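Side-chain contacts in carbohydrate kinase, FGGY (PDB 3IFR), which probably phosphorylates D-xylulose with ATP, as a xylulose kinase of the FGGY carbohydrate kinase family: residues A[42-45]-A[46-49]; A[369-372]-A[373-376]. One frame throughout, in Å; residues are numbered along the deposited sequence.

In the fold
The two contacts are both local, each running between neighbours a few residues apart. Contact 1 is a turn at the surface of the FGGY N-terminal region, in the loop between strands 29-37 and 49-50. Contact 2 begins helix 372-397 in the C-terminal region. Their centres lie 39 Å apart and their nearest atoms about 27 Å apart, so they do not touch. The centre of contact 1 is about 21 Å, and that of contact 2 about 33 Å, from the centre of the chain. Kinases of this family have two actin-like ATPase domains, with the active site in the cleft between them; neither contact includes a bound ligand. Each pairs a histidine edge-to-face with a second aromatic ring.

Contact 1 of 2, residues A[42-45]-A[46-49]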
ATOM      1  N   SER A  42      20.987   1.052  -0.477  1.00 29.83           N
ATOM      2  CA  SER A  42      21.034   2.392  -1.040  1.00 30.82           C
ATOM      3  C   SER A  42      22.478   2.803  -1.233  1.00 31.46           C
ATOM      4  O   SER A  42      23.158   3.228  -0.294  1.00 31.09           O
ATOM      5  CB  SER A  42      20.248   3.414  -0.221  1.00 25.54           C
ATOM      6  OG  SER A  42      20.858   3.590   1.011  1.00 31.35           O
ATOM      7  N   PRO A  43      22.949   2.636  -2.467  1.00 30.81           N
ATOM      8  CA  PRO A  43      24.307   2.925  -2.912  1.00 27.37           C
ATOM      9  C   PRO A  43      24.586   4.423  -2.857  1.00 29.34           C
ATOM     10  O   PRO A  43      25.720   4.812  -2.623  1.00 28.34           O
ATOM     11  CB  PRO A  43      24.310   2.406  -4.353  1.00 29.27           C
ATOM     12  CG  PRO A  43      23.148   1.360  -4.388  1.00 27.27           C
ATOM     13  CD  PRO A  43      22.120   2.049  -3.538  1.00 27.49           C
ATOM     14  N   HIS A  44      23.563   5.258  -3.005  1.00 30.37           N
ATOM     15  CA  HIS A  44      23.749   6.693  -2.766  1.00 29.24           C
ATOM     16  C   HIS A  44      22.537   7.236  -2.081  1.00 29.39           C
ATOM     17  O   HIS A  44      21.498   6.588  -2.109  1.00 31.35           O
ATOM     18  CB  HIS A  44      23.969   7.447  -4.065  1.00 27.02           C
ATOM     19  CG  HIS A  44      25.098   6.915  -4.869  1.00 27.38           C
ATOM     20  ND1 HIS A  44      24.907   6.211  -6.039  1.00 28.69           N
ATOM     21  CD2 HIS A  44      26.440   6.946  -4.659  1.00 28.24           C
ATOM     22  CE1 HIS A  44      26.088   5.851  -6.532  1.00 27.40           C
ATOM     23  NE2 HIS A  44      27.029   6.293  -5.716  1.00 27.08           N
ATOM     24  N   PRO A  45      22.667   8.420  -1.450  1.00 31.05           N
ATOM     25  CA  PRO A  45      21.581   8.937  -0.629  1.00 28.21           C
ATOM     26  C   PRO A  45      20.276   8.902  -1.441  1.00 29.46           C
ATOM     27  O   PRO A  45      20.284   9.239  -2.629  1.00 27.18           O
ATOM     28  CB  PRO A  45      22.009  10.389  -0.364  1.00 31.99           C
ATOM     29  CG  PRO A  45      23.464  10.436  -0.559  1.00 28.16           C
ATOM     30  CD  PRO A  45      23.874   9.271  -1.392  1.00 30.05           C
ATOM     31  N   GLY A  46      19.183   8.456  -0.820  1.00 29.02           N
ATOM     32  CA  GLY A  46      17.868   8.522  -1.435  1.00 25.53           C
ATOM     33  C   GLY A  46      17.638   7.423  -2.461  1.00 30.04           C
ATOM     34  O   GLY A  46      16.528   7.310  -3.011  1.00 27.38           O
ATOM     35  N   TRP A  47      18.684   6.636  -2.746  1.00 27.14           N
ATOM     36  CA  TRP A  47      18.544   5.429  -3.565  1.00 25.40           C
ATOM     37  C   TRP A  47      17.875   4.271  -2.800  1.00 25.39           C
ATOM     38  O   TRP A  47      18.152   4.075  -1.621  1.00 26.30           O
ATOM     39  CB  TRP A  47      19.914   4.983  -4.050  1.00 24.94           C
ATOM     40  CG  TRP A  47      20.387   5.800  -5.172  1.00 24.03           C
ATOM     41  CD1 TRP A  47      20.189   7.148  -5.354  1.00 24.46           C
ATOM     42  CD2 TRP A  47      21.155   5.353  -6.277  1.00 25.19           C
ATOM     43  NE1 TRP A  47      20.758   7.554  -6.525  1.00 23.06           N
ATOM     44  CE2 TRP A  47      21.378   6.479  -7.108  1.00 24.54           C
ATOM     45  CE3 TRP A  47      21.652   4.113  -6.672  1.00 22.97           C
ATOM     46  CZ2 TRP A  47      22.089   6.392  -8.285  1.00 20.29           C
ATOM     47  CZ3 TRP A  47      22.368   4.043  -7.842  1.00 23.66           C
ATOM     48  CH2 TRP A  47      22.565   5.173  -8.639  1.00 22.61           C
ATOM     49  N   ALA A  48      16.979   3.527  -3.450  1.00 22.88           N
ATOM     50  CA  ALA A  48      16.382   2.322  -2.829  1.00 23.68           C
ATOM     51  C   ALA A  48      16.380   1.196  -3.838  1.00 23.50           C
ATOM     52  O   ALA A  48      15.627   1.238  -4.833  1.00 23.52           O
ATOM     53  CB  ALA A  48      14.973   2.584  -2.348  1.00 20.46           C
ATOM     54  N   GLU A  49      17.221   0.199  -3.613  1.00 21.35           N
ATOM     55  CA  GLU A  49      17.384  -0.851  -4.613  1.00 22.78           C
ATOM     56  C   GLU A  49      17.262  -2.221  -4.000  1.00 23.91           C
ATOM     57  O   GLU A  49      17.597  -2.393  -2.823  1.00 22.86           O
ATOM     58  CB  GLU A  49      18.745  -0.718  -5.314  1.00 23.32           C
ATOM     59  CG  GLU A  49      18.900   0.605  -6.054  1.00 24.19           C
ATOM     60  CD  GLU A  49      20.018   0.636  -7.075  1.00 24.61           C
ATOM     61  OE1 GLU A  49      21.055  -0.044  -6.905  1.00 24.58           O
ATOM     62  OE2 GLU A  49      19.860   1.385  -8.056  1.00 24.87           O
TER
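His-44 and Trp-47 stand at the two ends of a type II beta turn, closed by a 2.9 Å hydrogen bond from Trp-47 N to His-44 O. Gly-46 takes a positive phi at the third position, where a CB would clash with Pro-45 O. From these two end positions the aromatic side chains run side by side: with CG anti to the carbonyl carbon in both residues (chi1 -55° in His-44, -78° in Trp-47), the rings project the same way. The imidazole presents its edge to the indole face in a T-shaped stack, with its plane at 87° to the six-membered ring. Its ND1 leads, 3.6 Å from both CZ2 and CH2 of Trp-47. Lower down, His-44 CB lies almost straight over the five-membered ring, 3.9 Å from its centroid, a CH-pi contact that engages the other half of the indole. Pro-43 crosses Trp-47 at about a right angle, bringing its CD to 3.7 Å from Trp-47 CB. The same proline sets CG 3.6 Å from Glu-49 OE1, while OE2 of that carboxylate forms salt bridges with Arg-109 and Arg-100. Arg-109 also makes a cation-pi contact with Trp-47, linking the indole to this charged group. With an alanine at Trp-47, the imidazole would probably be left free to turn for want of a face to rest on, and Arg-109 would lose its pi partner. Pro-45 followed by Gly-46 at the two central positions is the classic Pro-Gly type II turn, used here to reverse the loop between strands 29-37 and 49-50.

Contact 2 of 2, residues A[369-372]-A[373-376]; sequences SHTR and GHLW
His-374 reaches back from the first turn of its helix to meet His-370 and Thr-371. Its CB lies 3.5 Å from Thr-371 O and also packs against the CB of His-370. With CG anti to the carbonyl carbon (chi1 -73°), the ring is directed at the residues leading into the helix. Ring atom CG is 3.6 Å from His-370 CD2, and CD2 comes closer still, 3.4 Å from the same His-370 CD2. These approaches belong to an offset T-shaped pair in which the edge of His-370 meets the face of His-374, with the planes at 86°. His-370 CA also sits over the His-374 ring, a CH-pi contact of 4.2 Å to the centroid. On the other branch, ND1 forms a 2.8 Å hydrogen bond with Thr-371 OG1, which arrives at the ring edge, near its plane; the neighbouring CE1 lies 3.6 Å from Thr-371 OG1. Thr-371 is the N-cap residue, and its chi1 of 56° sets OG1 on the side where this ring lies. At the tip, NE2 bonds to Asp-339 OD2; together with the ND1 bond and the His-370 edge, this fixes the ring's rotation. His-370 is held as well, by Ser-367 N at ND1 and Asp-339 O at NE2. Hydrogen bonds from Leu-375 N to Thr-371 O (3.2 Å) and from Trp-376 N to Arg-372 O (2.9 Å) close the first turn. Following strand 362-364 and its loop, this end of helix 372-397 packs through Trp-376 against helices 305-315 and 322-332, with Leu-375 also touching the first and Arg-372 the second.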
ATOM      1  N   SER A 369      -0.659  26.131  30.516  1.00 33.10           N
ATOM      2  CA  SER A 369      -1.557  25.118  31.070  1.00 33.85           C
ATOM      3  C   SER A 369      -1.441  23.750  30.392  1.00 32.01           C
ATOM      4  O   SER A 369      -1.694  22.735  31.024  1.00 32.77           O
ATOM      5  CB  SER A 369      -3.029  25.590  31.031  1.00 35.39           C
ATOM      6  OG  SER A 369      -3.216  26.767  31.806  1.00 38.93           O
ATOM      7  N   HIS A 370      -1.087  23.693  29.116  1.00 28.82           N
ATOM      8  CA  HIS A 370      -1.016  22.377  28.498  1.00 29.27           C
ATOM      9  C   HIS A 370       0.060  21.473  29.084  1.00 28.80           C
ATOM     10  O   HIS A 370       1.089  21.938  29.561  1.00 28.27           O
ATOM     11  CB  HIS A 370      -0.915  22.515  27.000  1.00 30.60           C
ATOM     12  CG  HIS A 370      -2.051  23.300  26.436  1.00 29.10           C
ATOM     13  ND1 HIS A 370      -1.982  24.663  26.262  1.00 33.26           N
ATOM     14  CD2 HIS A 370      -3.297  22.931  26.100  1.00 27.82           C
ATOM     15  CE1 HIS A 370      -3.143  25.095  25.793  1.00 32.77           C
ATOM     16  NE2 HIS A 370      -3.958  24.067  25.685  1.00 29.81           N
ATOM     17  N   THR A 371      -0.230  20.177  29.068  1.00 31.08           N
ATOM     18  CA  THR A 371       0.560  19.122  29.711  1.00 28.49           C
ATOM     19  C   THR A 371       0.956  18.159  28.630  1.00 30.24           C
ATOM     20  O   THR A 371       0.480  18.279  27.480  1.00 28.99           O
ATOM     21  CB  THR A 371      -0.329  18.321  30.654  1.00 31.86           C
ATOM     22  OG1 THR A 371      -1.442  17.806  29.907  1.00 32.30           O
ATOM     23  CG2 THR A 371      -0.882  19.215  31.757  1.00 28.89           C
ATOM     24  N   ARG A 372       1.798  17.179  28.959  1.00 29.64           N
ATOM     25  CA  ARG A 372       2.191  16.240  27.916  1.00 32.00           C
ATOM     26  C   ARG A 372       0.975  15.490  27.305  1.00 28.30           C
ATOM     27  O   ARG A 372       0.961  15.157  26.120  1.00 29.74           O
ATOM     28  CB  ARG A 372       3.305  15.300  28.378  1.00 33.62           C
ATOM     29  CG  ARG A 372       2.898  14.349  29.457  1.00 35.94           C
ATOM     30  CD  ARG A 372       4.129  13.639  30.038  1.00 37.59           C
ATOM     31  NE  ARG A 372       4.889  14.563  30.858  1.00 36.94           N
ATOM     32  CZ  ARG A 372       6.031  15.127  30.489  1.00 39.40           C
ATOM     33  NH1 ARG A 372       6.589  14.841  29.300  1.00 34.87           N
ATOM     34  NH2 ARG A 372       6.618  15.981  31.324  1.00 37.93           N
ATOM     35  N   GLY A 373      -0.062  15.307  28.102  1.00 25.92           N
ATOM     36  CA  GLY A 373      -1.299  14.702  27.648  1.00 28.39           C
ATOM     37  C   GLY A 373      -1.995  15.481  26.546  1.00 26.27           C
ATOM     38  O   GLY A 373      -2.451  14.892  25.591  1.00 21.59           O
ATOM     39  N   HIS A 374      -2.076  16.802  26.695  1.00 28.46           N
ATOM     40  CA  HIS A 374      -2.632  17.660  25.666  1.00 25.18           C
ATOM     41  C   HIS A 374      -1.822  17.559  24.386  1.00 25.26           C
ATOM     42  O   HIS A 374      -2.393  17.489  23.296  1.00 25.07           O
ATOM     43  CB  HIS A 374      -2.597  19.110  26.105  1.00 27.20           C
ATOM     44  CG  HIS A 374      -3.593  19.456  27.153  1.00 26.17           C
ATOM     45  ND1 HIS A 374      -3.358  19.228  28.493  1.00 29.40           N
ATOM     46  CD2 HIS A 374      -4.794  20.060  27.069  1.00 28.36           C
ATOM     47  CE1 HIS A 374      -4.396  19.665  29.188  1.00 30.94           C
ATOM     48  NE2 HIS A 374      -5.280  20.173  28.357  1.00 29.48           N
ATOM     49  N   LEU A 375      -0.495  17.576  24.500  1.00 24.11           N
ATOM     50  CA  LEU A 375       0.334  17.502  23.302  1.00 25.83           C
ATOM     51  C   LEU A 375       0.114  16.190  22.562  1.00 24.51           C
ATOM     52  O   LEU A 375      -0.065  16.175  21.340  1.00 21.73           O
ATOM     53  CB  LEU A 375       1.842  17.684  23.596  1.00 27.76           C
ATOM     54  CG  LEU A 375       2.447  19.095  23.724  1.00 29.02           C
ATOM     55  CD1 LEU A 375       3.836  19.183  23.076  1.00 27.54           C
ATOM     56  CD2 LEU A 375       1.579  20.099  23.095  1.00 30.70           C
ATOM     57  N   TRP A 376       0.181  15.092  23.307  1.00 23.04           N
ATOM     58  CA  TRP A 376      -0.068  13.773  22.754  1.00 24.98           C
ATOM     59  C   TRP A 376      -1.459  13.699  22.100  1.00 25.64           C
ATOM     60  O   TRP A 376      -1.625  13.192  20.976  1.00 22.65           O
ATOM     61  CB  TRP A 376       0.030  12.734  23.859  1.00 25.90           C
ATOM     62  CG  TRP A 376       0.006  11.330  23.366  1.00 24.92           C
ATOM     63  CD1 TRP A 376      -0.957  10.413  23.601  1.00 23.06           C
ATOM     64  CD2 TRP A 376       1.001  10.678  22.560  1.00 25.80           C
ATOM     65  NE1 TRP A 376      -0.631   9.219  23.008  1.00 26.00           N
ATOM     66  CE2 TRP A 376       0.568   9.355  22.358  1.00 26.95           C
ATOM     67  CE3 TRP A 376       2.209  11.087  21.979  1.00 27.74           C
ATOM     68  CZ2 TRP A 376       1.291   8.436  21.587  1.00 30.33           C
ATOM     69  CZ3 TRP A 376       2.931  10.174  21.224  1.00 28.70           C
ATOM     70  CH2 TRP A 376       2.475   8.860  21.044  1.00 30.45           C
TER